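Local coordinates for protein dicer Related Helicase (Caenorhabditis elegans, PDB 6M6R) that probably hydrolyses ATP as an RNA helicase of the RIG-I-like receptor family, seen here as its C-terminal RNA-binding domain with bound RNA, at residues 5-10 and 118-123; 55-60 and 157-162; 80-85 and 127-132. All blocks are in the same frame, centred on the assembly; numbering follows the deposited sequence.

The three contacts lie in the zinc-binding C-terminal domain. Contact 3 is the buried one: helix 126-133 packs Phe129 against the hairpin of strands 75-82 and 85-90, under a cation-pi stack with Arg83. Contact 1 is partly buried and joins the N-terminal loop to the loop after helix 111-117 through rings, one direct hydrogen bond and waters. Contact 2 lies at the surface, where helix 140-164 meets the loop 55-60 mainly through leucines. Contacts 2 and 3 involve the same sheet, since that loop leads into strand 61-69, the neighbour of strand 75-82. They touch, Asp60 O lying 3.8 Å from Ile82 CG2. Contacts 1 and 2 are on opposite sides of the chain's centre.

Contact 1 of 3, residues 5-10 and 118-123; sequences HENKIY and LFYISE
His5 and Tyr120 meet ring to ring because His5 CG sits between its backbone N and carbonyl carbon (chi1 57°), which swings the imidazole over the Leu118-Phe119 backbone. Asn7 CG is anti to the backbone N (chi1 -169°), and this brings the amide up to Tyr120. The two aromatic planes are 43° apart, an oblique pair. CE1 of His5 lies over the centre of the Tyr120 ring, 3.3 Å above its plane. The opposite face of the imidazole carries Leu118 O and Phe119 N. Asn7 OD1 accepts a nearly straight hydrogen bond from Tyr120 N at 2.9 Å, and the donor stands above the carbonyl plane. Asn7 N in turn gives its proton to His5 ND1 at 3.0 Å, close to the imidazole plane. His5 NE2 is bonded to Glu115 O of helix 111-117, so both ring nitrogens are held. Deeper in, Tyr10 CD1 packs on Phe119 CD2 at 3.5 Å, and Leu118 CB lies over one face of the tyrosine ring. One water accepts from Lys8 N, gives a proton to Leu118 O at 2.7 Å and also bonds Tyr10 OH. This joins the loop before strand 11-14 to the loop after helix 111-117. The bonds at both nitrogens restrict the ring's rotation and are consistent with a neutral imidazole protonated on NE2.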
loop_
_atom_site.group_PDB
_atom_site.type_symbol
_atom_site.label_atom_id
_atom_site.label_comp_id
_atom_site.label_asym_id
_atom_site.label_seq_id
_atom_site.Cartn_x
_atom_site.Cartn_y
_atom_site.Cartn_z
ATOM N N HIS B 5 11.206 20.583 18.872
ATOM C CA HIS B 5 11.385 21.153 17.550
ATOM C C HIS B 5 10.806 22.563 17.518
ATOM O O HIS B 5 10.226 23.057 18.490
ATOM C CB HIS B 5 10.741 20.274 16.480
ATOM C CG HIS B 5 9.278 20.018 16.690
ATOM N ND1 HIS B 5 8.313 20.987 16.508
ATOM C CD2 HIS B 5 8.611 18.876 17.009
ATOM C CE1 HIS B 5 7.118 20.458 16.713
ATOM N NE2 HIS B 5 7.272 19.178 17.019
ATOM N N GLU B 6 10.983 23.220 16.380
ATOM C CA GLU B 6 10.613 24.614 16.210
ATOM C C GLU B 6 9.281 24.774 15.512
ATOM O O GLU B 6 8.911 25.906 15.177
ATOM C CB GLU B 6 11.687 25.358 15.412
ATOM C CG GLU B 6 13.038 25.490 16.117
ATOM C CD GLU B 6 14.135 25.929 15.161
ATOM O OE1 GLU B 6 14.819 25.049 14.594
ATOM O OE2 GLU B 6 14.302 27.155 14.960
ATOM N N ASN B 7 8.580 23.667 15.254
ATOM C CA ASN B 7 7.238 23.691 14.674
ATOM C C ASN B 7 7.168 24.538 13.398
ATOM O O ASN B 7 6.242 25.331 13.189
ATOM C CB ASN B 7 6.231 24.188 15.700
ATOM C CG ASN B 7 4.819 23.981 15.238
ATOM O OD1 ASN B 7 4.487 22.929 14.680
ATOM N ND2 ASN B 7 3.965 24.972 15.483
ATOM N N LYS B 8 8.133 24.327 12.506
ATOM C CA LYS B 8 8.159 25.062 11.251
ATOM C C LYS B 8 7.085 24.548 10.289
ATOM O O LYS B 8 6.469 23.497 10.498
ATOM C CB LYS B 8 9.556 24.956 10.642
ATOM C CG LYS B 8 10.641 25.468 11.598
ATOM C CD LYS B 8 11.437 26.596 10.962
ATOM C CE LYS B 8 12.567 27.048 11.860
ATOM N NZ LYS B 8 13.541 27.880 11.116
ATOM N N ILE B 9 6.846 25.317 9.218
ATOM C CA ILE B 9 5.966 24.864 8.141
ATOM C C ILE B 9 6.751 23.989 7.169
ATOM O O ILE B 9 7.857 24.346 6.734
ATOM C CB ILE B 9 5.323 26.055 7.410
ATOM C CG1 ILE B 9 4.500 26.908 8.374
ATOM C CG2 ILE B 9 4.434 25.566 6.255
ATOM C CD1 ILE B 9 3.458 27.776 7.701
ATOM N N TYR B 10 6.169 22.849 6.800
ATOM C CA TYR B 10 6.772 21.914 5.857
ATOM C C TYR B 10 5.850 21.762 4.665
ATOM O O TYR B 10 4.626 21.837 4.800
ATOM C CB TYR B 10 6.989 20.502 6.476
ATOM C CG TYR B 10 8.034 20.519 7.551
ATOM C CD1 TYR B 10 7.763 21.078 8.805
ATOM C CD2 TYR B 10 9.314 20.042 7.302
ATOM C CE1 TYR B 10 8.754 21.132 9.794
ATOM C CE2 TYR B 10 10.297 20.069 8.278
ATOM C CZ TYR B 10 10.024 20.625 9.510
ATOM O OH TYR B 10 11.037 20.664 10.452
ATOM N N LEU B 118 9.091 17.119 13.829
ATOM C CA LEU B 118 8.907 18.136 12.790
ATOM C C LEU B 118 7.894 19.203 13.167
ATOM O O LEU B 118 8.245 20.391 13.200
ATOM C CB LEU B 118 8.493 17.468 11.468
ATOM C CG LEU B 118 9.465 16.425 10.915
ATOM C CD1 LEU B 118 8.963 15.917 9.557
ATOM C CD2 LEU B 118 10.852 17.041 10.785
ATOM N N PHE B 119 6.633 18.844 13.401
ATOM C CA PHE B 119 5.641 19.887 13.640
ATOM C C PHE B 119 4.474 19.307 14.416
ATOM O O PHE B 119 4.214 18.105 14.354
ATOM C CB PHE B 119 5.165 20.528 12.314
ATOM C CG PHE B 119 4.578 19.545 11.313
ATOM C CD1 PHE B 119 3.247 19.175 11.381
ATOM C CD2 PHE B 119 5.363 19.025 10.289
ATOM C CE1 PHE B 119 2.700 18.289 10.450
ATOM C CE2 PHE B 119 4.824 18.151 9.341
ATOM C CZ PHE B 119 3.483 17.786 9.431
ATOM N N TYR B 120 3.794 20.180 15.163
ATOM C CA TYR B 120 2.676 19.782 15.986
ATOM C C TYR B 120 1.452 19.533 15.124
ATOM O O TYR B 120 1.269 20.156 14.077
ATOM C CB TYR B 120 2.371 20.860 17.032
ATOM C CG TYR B 120 3.532 21.047 17.994
ATOM C CD1 TYR B 120 4.046 19.970 18.691
ATOM C CD2 TYR B 120 4.108 22.299 18.187
ATOM C CE1 TYR B 120 5.122 20.125 19.566
ATOM C CE2 TYR B 120 5.191 22.467 19.047
ATOM C CZ TYR B 120 5.678 21.385 19.734
ATOM O OH TYR B 120 6.737 21.559 20.606
ATOM N N ILE B 121 0.602 18.619 15.585
ATOM C CA ILE B 121 -0.622 18.274 14.869
ATOM C C ILE B 121 -1.747 18.267 15.881
ATOM O O ILE B 121 -1.674 17.550 16.886
ATOM C CB ILE B 121 -0.533 16.910 14.154
ATOM C CG1 ILE B 121 0.559 16.962 13.065
ATOM C CG2 ILE B 121 -1.890 16.589 13.476
ATOM C CD1 ILE B 121 0.922 15.584 12.438
ATOM N N SER B 122 -2.775 19.059 15.631
ATOM C CA SER B 122 -3.852 19.129 16.604
ATOM C C SER B 122 -5.079 18.402 16.077
ATOM O O SER B 122 -5.136 17.955 14.923
ATOM C CB SER B 122 -4.175 20.580 16.971
ATOM O OG SER B 122 -4.203 21.424 15.850
ATOM N N GLU B 123 -6.019 18.202 16.994
ATOM C CA GLU B 123 -7.288 17.575 16.669
ATOM C C GLU B 123 -8.105 18.483 15.749
ATOM O O GLU B 123 -8.173 19.690 15.956
ATOM C CB GLU B 123 -8.051 17.303 17.973
ATOM C CG GLU B 123 -9.255 16.351 17.825
ATOM C CD GLU B 123 -8.828 14.879 17.756
ATOM O OE1 GLU B 123 -7.647 14.599 18.050
ATOM O OE2 GLU B 123 -9.660 14.012 17.400
HETATM O O HOH W 1 8.606 19.534 20.342
HETATM O O HOH W 2 2.324 22.611 12.796
HETATM O O HOH W 3 10.221 22.163 12.633
#

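Contact 2 of 3, residues 55-60 and 157-162; sequences KYLSED and NKQLEM. With nucleotides of chain A.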
loop_
_atom_site.group_PDB
_atom_site.type_symbol
_atom_site.label_atom_id
_atom_site.label_comp_id
_atom_site.label_asym_id
_atom_site.label_seq_id
_atom_site.Cartn_x
_atom_site.Cartn_y
_atom_site.Cartn_z
ATOM N N LYS B 55 -13.767 -3.852 5.316
ATOM C CA LYS B 55 -14.203 -4.773 6.356
ATOM C C LYS B 55 -14.495 -4.050 7.664
ATOM O O LYS B 55 -15.182 -4.595 8.531
ATOM C CB LYS B 55 -13.141 -5.857 6.559
ATOM C CG LYS B 55 -13.012 -6.795 5.364
ATOM C CD LYS B 55 -14.086 -7.858 5.398
ATOM C CE LYS B 55 -14.320 -8.461 4.033
ATOM N NZ LYS B 55 -15.344 -9.546 4.136
ATOM N N TYR B 56 -14.010 -2.825 7.811
ATOM C CA TYR B 56 -14.326 -1.987 8.964
ATOM C C TYR B 56 -15.572 -1.172 8.614
ATOM O O TYR B 56 -15.490 -0.174 7.894
ATOM C CB TYR B 56 -13.130 -1.098 9.307
ATOM C CG TYR B 56 -13.343 -0.233 10.524
ATOM C CD1 TYR B 56 -13.374 1.151 10.420
ATOM C CD2 TYR B 56 -13.527 -0.803 11.779
ATOM C CE1 TYR B 56 -13.571 1.949 11.538
ATOM C CE2 TYR B 56 -13.731 -0.014 12.902
ATOM C CZ TYR B 56 -13.752 1.359 12.774
ATOM O OH TYR B 56 -13.960 2.145 13.889
ATOM N N LEU B 57 -16.734 -1.591 9.124
ATOM C CA LEU B 57 -18.017 -0.970 8.781
ATOM C C LEU B 57 -18.447 -0.031 9.905
ATOM O O LEU B 57 -19.080 -0.453 10.875
ATOM C CB LEU B 57 -19.081 -2.032 8.517
ATOM C CG LEU B 57 -18.897 -2.976 7.326
ATOM C CD1 LEU B 57 -19.922 -4.112 7.390
ATOM C CD2 LEU B 57 -19.019 -2.241 5.999
ATOM N N SER B 58 -18.131 1.249 9.761
ATOM C CA SER B 58 -18.500 2.271 10.730
ATOM C C SER B 58 -19.408 3.311 10.089
ATOM O O SER B 58 -19.257 3.655 8.915
ATOM C CB SER B 58 -17.264 2.970 11.302
ATOM O OG SER B 58 -17.635 4.186 11.928
ATOM N N GLU B 59 -20.349 3.822 10.881
ATOM C CA GLU B 59 -21.192 4.924 10.432
ATOM C C GLU B 59 -20.432 6.245 10.451
ATOM O O GLU B 59 -20.607 7.084 9.559
ATOM C CB GLU B 59 -22.433 5.025 11.322
ATOM C CG GLU B 59 -23.634 4.261 10.816
ATOM C CD GLU B 59 -24.409 3.582 11.936
ATOM O OE1 GLU B 59 -23.876 3.492 13.066
ATOM O OE2 GLU B 59 -25.545 3.125 11.681
ATOM N N ASP B 60 -19.588 6.442 11.461
ATOM C CA ASP B 60 -18.923 7.718 11.687
ATOM C C ASP B 60 -17.625 7.876 10.919
ATOM O O ASP B 60 -17.116 8.995 10.824
ATOM C CB ASP B 60 -18.603 7.898 13.174
ATOM C CG ASP B 60 -19.838 7.987 14.030
ATOM O OD1 ASP B 60 -20.925 8.296 13.482
ATOM O OD2 ASP B 60 -19.711 7.764 15.256
ATOM N N ASN B 157 -22.726 2.079 3.105
ATOM C CA ASN B 157 -23.916 2.166 3.945
ATOM C C ASN B 157 -24.827 0.968 3.727
ATOM O O ASN B 157 -25.446 0.465 4.673
ATOM C CB ASN B 157 -24.662 3.475 3.657
ATOM C CG ASN B 157 -23.886 4.704 4.104
ATOM O OD1 ASN B 157 -23.115 4.644 5.048
ATOM N ND2 ASN B 157 -24.075 5.814 3.410
ATOM N N LYS B 158 -24.940 0.511 2.482
ATOM C CA LYS B 158 -25.778 -0.646 2.202
ATOM C C LYS B 158 -25.189 -1.907 2.821
ATOM O O LYS B 158 -25.919 -2.732 3.385
ATOM C CB LYS B 158 -25.961 -0.794 0.691
ATOM C CG LYS B 158 -26.812 -1.981 0.273
ATOM C CD LYS B 158 -28.272 -1.812 0.695
ATOM C CE LYS B 158 -29.065 -0.989 -0.313
ATOM N NZ LYS B 158 -30.507 -0.904 0.073
ATOM N N GLN B 159 -23.870 -2.072 2.735
ATOM C CA GLN B 159 -23.242 -3.231 3.358
ATOM C C GLN B 159 -23.492 -3.239 4.864
ATOM O O GLN B 159 -23.809 -4.283 5.449
ATOM C CB GLN B 159 -21.747 -3.229 3.047
ATOM C CG GLN B 159 -21.043 -4.541 3.283
ATOM C CD GLN B 159 -21.060 -5.435 2.075
ATOM O OE1 GLN B 159 -20.519 -5.092 1.018
ATOM N NE2 GLN B 159 -21.660 -6.601 2.220
ATOM N N LEU B 160 -23.387 -2.073 5.503
ATOM C CA LEU B 160 -23.623 -1.995 6.941
ATOM C C LEU B 160 -25.081 -2.269 7.270
ATOM O O LEU B 160 -25.387 -2.965 8.244
ATOM C CB LEU B 160 -23.198 -0.620 7.456
ATOM C CG LEU B 160 -23.483 -0.198 8.898
ATOM C CD1 LEU B 160 -22.714 -1.057 9.898
ATOM C CD2 LEU B 160 -23.105 1.266 9.045
ATOM N N GLU B 161 -25.995 -1.732 6.464
ATOM C CA GLU B 161 -27.416 -1.971 6.687
ATOM C C GLU B 161 -27.764 -3.445 6.519
ATOM O O GLU B 161 -28.533 -4.003 7.311
ATOM C CB GLU B 161 -28.234 -1.100 5.732
ATOM C CG GLU B 161 -29.724 -1.371 5.722
ATOM C CD GLU B 161 -30.392 -0.898 4.436
ATOM O OE1 GLU B 161 -31.633 -1.025 4.327
ATOM O OE2 GLU B 161 -29.680 -0.404 3.535
ATOM N N MET B 162 -27.204 -4.098 5.499
ATOM C CA MET B 162 -27.574 -5.482 5.233
ATOM C C MET B 162 -26.943 -6.448 6.220
ATOM O O MET B 162 -27.491 -7.534 6.440
ATOM C CB MET B 162 -27.211 -5.879 3.794
ATOM C CG MET B 162 -27.984 -5.095 2.738
ATOM S SD MET B 162 -29.692 -5.681 2.497
ATOM C CE MET B 162 -29.575 -7.404 2.988
ATOM P P C A 8 -12.216 0.208 19.864
ATOM O OP1 C A 8 -13.140 0.954 20.759
ATOM O OP2 C A 8 -12.643 -1.098 19.301
ATOM O "O5'" C A 8 -11.834 1.180 18.660
ATOM C "C5'" C A 8 -11.718 2.581 18.866
ATOM C "C4'" C A 8 -11.349 3.318 17.599
ATOM O "O4'" C A 8 -10.213 2.682 16.956
ATOM C "C3'" C A 8 -12.403 3.370 16.501
ATOM O "O3'" C A 8 -13.426 4.325 16.743
ATOM C "C2'" C A 8 -11.566 3.668 15.260
ATOM O "O2'" C A 8 -11.232 5.047 15.190
ATOM C "C1'" C A 8 -10.288 2.877 15.556
ATOM N N1 C A 8 -10.256 1.564 14.868
ATOM C C2 C A 8 -10.022 1.557 13.490
ATOM O O2 C A 8 -9.862 2.633 12.896
ATOM N N3 C A 8 -9.974 0.380 12.833
ATOM C C4 C A 8 -10.155 -0.760 13.493
ATOM N N4 C A 8 -10.097 -1.890 12.787
ATOM C C5 C A 8 -10.391 -0.795 14.896
ATOM C C6 C A 8 -10.432 0.380 15.538
#
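Leu160 reaches from helix 140-164 toward the loop 55-60 and meets it with both methyls. CB leaves the helix on the side of the loop. CG lies anti to the backbone N (chi1 173°), and from there the two branches part. CD1 comes within 3.8 Å of Leu57 O and 4.0 Å from Leu57 CB. CD2 presses on Glu59 CG at 3.5 Å, the closest touch, with CD and OE2 of that glutamate farther off. The Glu59 chain crosses the leucine at about a right angle. Its carboxylate has a charged partner beyond, since Glu59 OE2 forms a salt bridge with Arg164. Gln159, the residue before Leu160, adds a lighter contact, its CG lying 4.1 Å from Leu57 CD2. The two chains cross obliquely there, and only the carbon part of the glutamine takes part. The touch between the two segments is therefore largely apolar. Next to Leu57, Tyr56 faces the bound RNA. Its ring has cytidine C8 of chain A over one face, with base atom N3 of C8 3.7 Å above the plane and over the ring centre. Tyr56 OH comes 3.2 Å from C2' of the same nucleotide. The loop thus has RNA at Tyr56 and the helix at Leu57. His156 of helix 140-164 is hydrogen-bonded to Ser58 O. The loop after strand 45-48 and before strand 61-69 so lies against the long C-terminal helix.

Contact 3 of 3, residues 80-85 and 127-132; sequences YKIRGT and DDFRIM
A beta hairpin receives the helix here: strands 75-82 and 85-90 are joined by a type I' turn from Ile82 to Thr85, and helix 126-133 sets Phe129 against it. Arg83, in the turn, lies flat on the phenyl ring. Its guanidinium plane is tilted only 21° from the ring, with the centres 3.8 Å apart, and the pair is a cation-pi stack. The nearest atoms are Arg83 NH1 and Phe129 CE2 at 3.2 Å. The chain bends at chi3 (64°), which turns the guanidinium over the ring. CD, just before the bend, already lies over it, a CH-pi contact of 4.0 Å from Arg83 CD to the centroid of Phe129. Ile82 CG2 comes obliquely to Phe129 CE1 at 3.8 Å, and Thr85 OG1 lies at the edge, near the ring plane. Thr85 also turns CG2 onto Met132 CB at 3.7 Å, about one helical turn further on. Phe37 adds an edge-to-face ring contact, and Leu87 of strand 85-90 packs on Phe129 as well. Without the phenyl ring, as with an alanine here, the Arg83 guanidinium would probably lose its flat support and be free to turn, and a gap would open beside Ile82. The turn itself is closed by backbone bonds between Ile82 and Thr85. The arginine's charge faces the pi cloud of Phe129, which probably adds cation-pi attraction to the apolar packing.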
loop_
_atom_site.group_PDB
_atom_site.type_symbol
_atom_site.label_atom_id
_atom_site.label_comp_id
_atom_site.label_asym_id
_atom_site.label_seq_id
_atom_site.Cartn_x
_atom_site.Cartn_y
_atom_site.Cartn_z
ATOM N N TYR B 80 -11.763 9.021 3.291
ATOM C CA TYR B 80 -12.728 8.625 4.298
ATOM C C TYR B 80 -13.917 9.569 4.260
ATOM O O TYR B 80 -13.833 10.691 3.749
ATOM C CB TYR B 80 -12.132 8.657 5.705
ATOM C CG TYR B 80 -11.136 7.560 6.003
ATOM C CD1 TYR B 80 -9.886 7.541 5.390
ATOM C CD2 TYR B 80 -11.443 6.556 6.925
ATOM C CE1 TYR B 80 -8.964 6.542 5.679
ATOM C CE2 TYR B 80 -10.534 5.566 7.225
ATOM C CZ TYR B 80 -9.299 5.567 6.601
ATOM O OH TYR B 80 -8.389 4.582 6.893
ATOM N N LYS B 81 -15.037 9.101 4.802
ATOM C CA LYS B 81 -16.154 9.976 5.108
ATOM C C LYS B 81 -16.267 10.036 6.627
ATOM O O LYS B 81 -16.583 9.032 7.272
ATOM C CB LYS B 81 -17.451 9.478 4.474
ATOM C CG LYS B 81 -18.581 10.487 4.589
ATOM C CD LYS B 81 -19.891 9.910 4.064
ATOM C CE LYS B 81 -20.684 10.931 3.276
ATOM N NZ LYS B 81 -21.911 10.281 2.694
ATOM N N ILE B 82 -15.998 11.206 7.190
ATOM C CA ILE B 82 -16.043 11.434 8.632
ATOM C C ILE B 82 -17.042 12.546 8.876
ATOM O O ILE B 82 -16.886 13.645 8.333
ATOM C CB ILE B 82 -14.676 11.838 9.206
ATOM C CG1 ILE B 82 -13.554 10.922 8.725
ATOM C CG2 ILE B 82 -14.756 11.959 10.745
ATOM C CD1 ILE B 82 -13.706 9.529 9.161
ATOM N N ARG B 83 -18.058 12.269 9.688
ATOM C CA ARG B 83 -19.051 13.276 10.055
ATOM C C ARG B 83 -19.665 13.905 8.808
ATOM O O ARG B 83 -19.787 15.127 8.695
ATOM C CB ARG B 83 -18.436 14.346 10.959
ATOM C CG ARG B 83 -18.219 13.924 12.408
ATOM C CD ARG B 83 -17.098 14.750 13.033
ATOM N NE ARG B 83 -17.478 16.161 13.102
ATOM C CZ ARG B 83 -16.902 17.077 13.878
ATOM N NH1 ARG B 83 -15.893 16.754 14.682
ATOM N NH2 ARG B 83 -17.342 18.329 13.854
ATOM N N GLY B 84 -20.008 13.056 7.842
ATOM C CA GLY B 84 -20.607 13.504 6.608
ATOM C C GLY B 84 -19.671 14.213 5.659
ATOM O O GLY B 84 -20.139 14.743 4.650
ATOM N N THR B 85 -18.367 14.253 5.942
ATOM C CA THR B 85 -17.416 15.000 5.125
ATOM C C THR B 85 -16.405 14.049 4.506
ATOM O O THR B 85 -15.858 13.190 5.199
ATOM C CB THR B 85 -16.684 16.059 5.972
ATOM O OG1 THR B 85 -17.644 16.956 6.536
ATOM C CG2 THR B 85 -15.665 16.845 5.142
ATOM N N ASP B 127 -14.799 23.832 12.518
ATOM C CA ASP B 127 -14.528 24.689 11.362
ATOM C C ASP B 127 -13.715 23.962 10.298
ATOM O O ASP B 127 -13.773 24.321 9.111
ATOM C CB ASP B 127 -13.785 25.948 11.800
ATOM C CG ASP B 127 -14.717 27.052 12.269
ATOM O OD1 ASP B 127 -15.956 26.874 12.191
ATOM O OD2 ASP B 127 -14.202 28.101 12.720
ATOM N N ASP B 128 -12.926 22.961 10.707
ATOM C CA ASP B 128 -12.165 22.164 9.749
ATOM C C ASP B 128 -13.094 21.299 8.917
ATOM O O ASP B 128 -12.907 21.155 7.703
ATOM C CB ASP B 128 -11.154 21.266 10.474
ATOM C CG ASP B 128 -10.105 22.057 11.268
ATOM O OD1 ASP B 128 -9.499 22.999 10.710
ATOM O OD2 ASP B 128 -9.863 21.713 12.444
ATOM N N PHE B 129 -14.094 20.687 9.549
ATOM C CA PHE B 129 -15.032 19.919 8.743
ATOM C C PHE B 129 -15.853 20.840 7.849
ATOM O O PHE B 129 -16.122 20.509 6.685
ATOM C CB PHE B 129 -15.920 19.061 9.637
ATOM C CG PHE B 129 -15.175 17.961 10.312
ATOM C CD1 PHE B 129 -15.032 16.728 9.703
ATOM C CD2 PHE B 129 -14.598 18.162 11.557
ATOM C CE1 PHE B 129 -14.321 15.710 10.316
ATOM C CE2 PHE B 129 -13.880 17.143 12.174
ATOM C CZ PHE B 129 -13.763 15.917 11.573
ATOM N N ARG B 130 -16.222 22.015 8.363
ATOM C CA ARG B 130 -17.011 22.955 7.568
ATOM C C ARG B 130 -16.269 23.378 6.311
ATOM O O ARG B 130 -16.861 23.447 5.227
ATOM C CB ARG B 130 -17.359 24.191 8.393
ATOM C CG ARG B 130 -18.400 23.954 9.453
ATOM C CD ARG B 130 -18.872 25.286 10.010
ATOM N NE ARG B 130 -19.814 25.086 11.099
ATOM C CZ ARG B 130 -19.525 25.277 12.380
ATOM N NH1 ARG B 130 -18.314 25.688 12.741
ATOM N NH2 ARG B 130 -20.460 25.080 13.299
ATOM N N ILE B 131 -14.971 23.659 6.427
ATOM C CA ILE B 131 -14.243 24.152 5.268
ATOM C C ILE B 131 -14.047 23.068 4.223
ATOM O O ILE B 131 -13.818 23.385 3.048
ATOM C CB ILE B 131 -12.897 24.773 5.698
ATOM C CG1 ILE B 131 -12.515 25.935 4.779
ATOM C CG2 ILE B 131 -11.761 23.740 5.706
ATOM C CD1 ILE B 131 -11.304 26.721 5.290
ATOM N N MET B 132 -14.137 21.790 4.604
ATOM C CA MET B 132 -13.952 20.707 3.649
ATOM C C MET B 132 -15.257 20.197 3.036
ATOM O O MET B 132 -15.213 19.458 2.042
ATOM C CB MET B 132 -13.217 19.537 4.309
ATOM C CG MET B 132 -11.784 19.851 4.665
ATOM S SD MET B 132 -10.781 20.176 3.193
ATOM C CE MET B 132 -10.570 18.514 2.537
#